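Protein argonaute (Marinitoga piezophila, PDB 5I4A) cleaves single-stranded DNA as an RNA-guided endonuclease, using short guide RNAs with a 5'-hydroxyl end to find complementary DNA or RNA targets. Local coordinates at residues 152-157 / 226-231. Numbering follows the deposited sequence.
Sequences FTFLSK and HEIYKN
Rotation of Ile228 about its first side-chain bond (chi1 -70°) sets CG1 beside the backbone N and turns CG2 away from that nitrogen, onto one face of the Phe152 ring, whose own CG stands anti to the carbonyl carbon. This is a CH-pi contact, joining the helix 222-231 of linker L2 to the long strand 143-156, which carries linker L1 to the PAZ domain within an antiparallel sheet of the Argonaute PAZ lobe. The methyl is almost centred: CG2 of Ile228 lies 3.5 Å from the centroid of the Phe152 ring, only 13° off its normal. The two side chains cross at about a right angle. Phe119 of the strand 111-120 touches both residues, and Leu121 also packs on Ile228. Two residues along the strand, Phe154 offers its ring edge to the helix, with CE1 4.2 Å from CD1 of Ile228 and CE2 4.0 Å from CE2 of Tyr229. Val127 and Ala129 of the adjacent strand touch Phe154 as well. Replacing Phe152 by an alanine removes the ring, which would probably leave CG2 of Ile228 without its aromatic partner and open a gap between helix and sheet beside Phe119. The axes of 152-156 and 226-231 run nearly antiparallel, at 162°, and come within 10.6 Å, and no hydrogen bond links the two segments; apolar side chains dominate the contact. The backbone N of Phe152 is buried here without a hydrogen-bonding partner, and the hydroxyl of Tyr229 merely comes near it, its OH lying 3.7 Å from that N and 3.5 Å from O of Phe152.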
# COMPACT_ATOMS: atom_id res chain seq x y z
N PHE A 152 2.04 -14.09 12.09
CA PHE A 152 2.58 -15.42 11.86
C PHE A 152 3.46 -15.43 10.62
O PHE A 152 3.20 -14.72 9.65
CB PHE A 152 1.46 -16.46 11.73
CG PHE A 152 0.99 -17.00 13.04
CD1 PHE A 152 1.62 -18.07 13.63
CD2 PHE A 152 -0.08 -16.41 13.70
CE1 PHE A 152 1.20 -18.57 14.85
CE2 PHE A 152 -0.51 -16.90 14.92
CZ PHE A 152 0.13 -17.98 15.49
N THR A 153 4.50 -16.25 10.68
CA THR A 153 5.39 -16.51 9.56
C THR A 153 5.41 -18.01 9.32
O THR A 153 5.66 -18.79 10.25
CB THR A 153 6.80 -15.99 9.83
OG1 THR A 153 6.73 -14.67 10.39
CG2 THR A 153 7.60 -15.94 8.54
N PHE A 154 5.15 -18.41 8.09
CA PHE A 154 5.11 -19.82 7.71
C PHE A 154 6.36 -20.13 6.90
O PHE A 154 6.54 -19.60 5.80
CB PHE A 154 3.83 -20.14 6.94
CG PHE A 154 2.58 -19.76 7.69
CD1 PHE A 154 2.04 -20.62 8.63
CD2 PHE A 154 1.97 -18.54 7.47
CE1 PHE A 154 0.90 -20.27 9.33
CE2 PHE A 154 0.83 -18.18 8.16
CZ PHE A 154 0.29 -19.05 9.10
N LEU A 155 7.22 -20.98 7.45
CA LEU A 155 8.51 -21.30 6.86
C LEU A 155 8.65 -22.81 6.73
O LEU A 155 8.04 -23.58 7.47
CB LEU A 155 9.66 -20.75 7.70
CG LEU A 155 9.70 -19.24 7.98
CD1 LEU A 155 10.73 -18.94 9.05
CD2 LEU A 155 9.99 -18.46 6.71
N SER A 156 9.48 -23.22 5.77
CA SER A 156 9.80 -24.64 5.64
C SER A 156 10.56 -25.12 6.87
O SER A 156 11.43 -24.42 7.40
CB SER A 156 10.63 -24.88 4.38
OG SER A 156 11.90 -24.27 4.48
N LYS A 157 10.21 -26.32 7.33
CA LYS A 157 10.86 -26.89 8.50
C LYS A 157 12.33 -27.19 8.23
O LYS A 157 13.16 -27.12 9.15
CB LYS A 157 10.12 -28.15 8.94
CG LYS A 157 10.69 -28.84 10.17
CD LYS A 157 9.87 -30.07 10.51
CE LYS A 157 10.44 -30.81 11.71
NZ LYS A 157 9.60 -31.98 12.06
N HIS A 226 -5.77 -19.88 7.61
CA HIS A 226 -6.86 -18.99 7.97
C HIS A 226 -7.33 -19.22 9.40
O HIS A 226 -7.57 -18.26 10.14
CB HIS A 226 -8.02 -19.16 6.99
CG HIS A 226 -7.75 -18.62 5.62
ND1 HIS A 226 -6.98 -17.50 5.41
CD2 HIS A 226 -8.14 -19.05 4.40
CE1 HIS A 226 -6.91 -17.25 4.11
NE2 HIS A 226 -7.61 -18.18 3.48
N GLU A 227 -7.46 -20.48 9.81
CA GLU A 227 -7.88 -20.79 11.18
C GLU A 227 -6.93 -20.16 12.20
O GLU A 227 -7.37 -19.51 13.16
CB GLU A 227 -7.95 -22.30 11.38
CG GLU A 227 -9.23 -22.93 10.86
CD GLU A 227 -9.07 -24.41 10.57
OE1 GLU A 227 -7.96 -24.95 10.81
OE2 GLU A 227 -10.04 -25.04 10.10
N ILE A 228 -5.63 -20.35 12.00
CA ILE A 228 -4.63 -19.80 12.92
C ILE A 228 -4.78 -18.29 13.04
O ILE A 228 -4.71 -17.73 14.14
CB ILE A 228 -3.22 -20.20 12.45
CG1 ILE A 228 -3.00 -21.70 12.65
CG2 ILE A 228 -2.16 -19.39 13.19
CD1 ILE A 228 -1.87 -22.24 11.85
N TYR A 229 -5.01 -17.61 11.92
CA TYR A 229 -5.13 -16.16 11.95
C TYR A 229 -6.41 -15.70 12.65
O TYR A 229 -6.45 -14.57 13.15
CB TYR A 229 -5.08 -15.59 10.54
CG TYR A 229 -3.73 -15.03 10.14
CD1 TYR A 229 -3.25 -13.86 10.73
CD2 TYR A 229 -2.94 -15.66 9.19
CE1 TYR A 229 -2.02 -13.34 10.37
CE2 TYR A 229 -1.71 -15.14 8.82
CZ TYR A 229 -1.26 -13.98 9.42
OH TYR A 229 -0.03 -13.45 9.07
N LYS A 230 -7.44 -16.55 12.71
CA LYS A 230 -8.75 -16.09 13.16
C LYS A 230 -8.84 -16.00 14.68
O LYS A 230 -9.15 -14.93 15.23
CB LYS A 230 -9.85 -17.00 12.60
CG LYS A 230 -11.25 -16.47 12.87
CD LYS A 230 -12.31 -17.53 12.61
CE LYS A 230 -13.72 -16.95 12.73
NZ LYS A 230 -13.96 -16.29 14.04
N ASN A 231 -8.57 -17.10 15.39
CA ASN A 231 -8.71 -17.11 16.84
C ASN A 231 -7.43 -17.62 17.50
O ASN A 231 -7.48 -18.26 18.56
CB ASN A 231 -9.91 -17.96 17.27
CG ASN A 231 -11.18 -17.55 16.55
OD1 ASN A 231 -11.65 -18.25 15.63
ND2 ASN A 231 -11.76 -16.43 16.95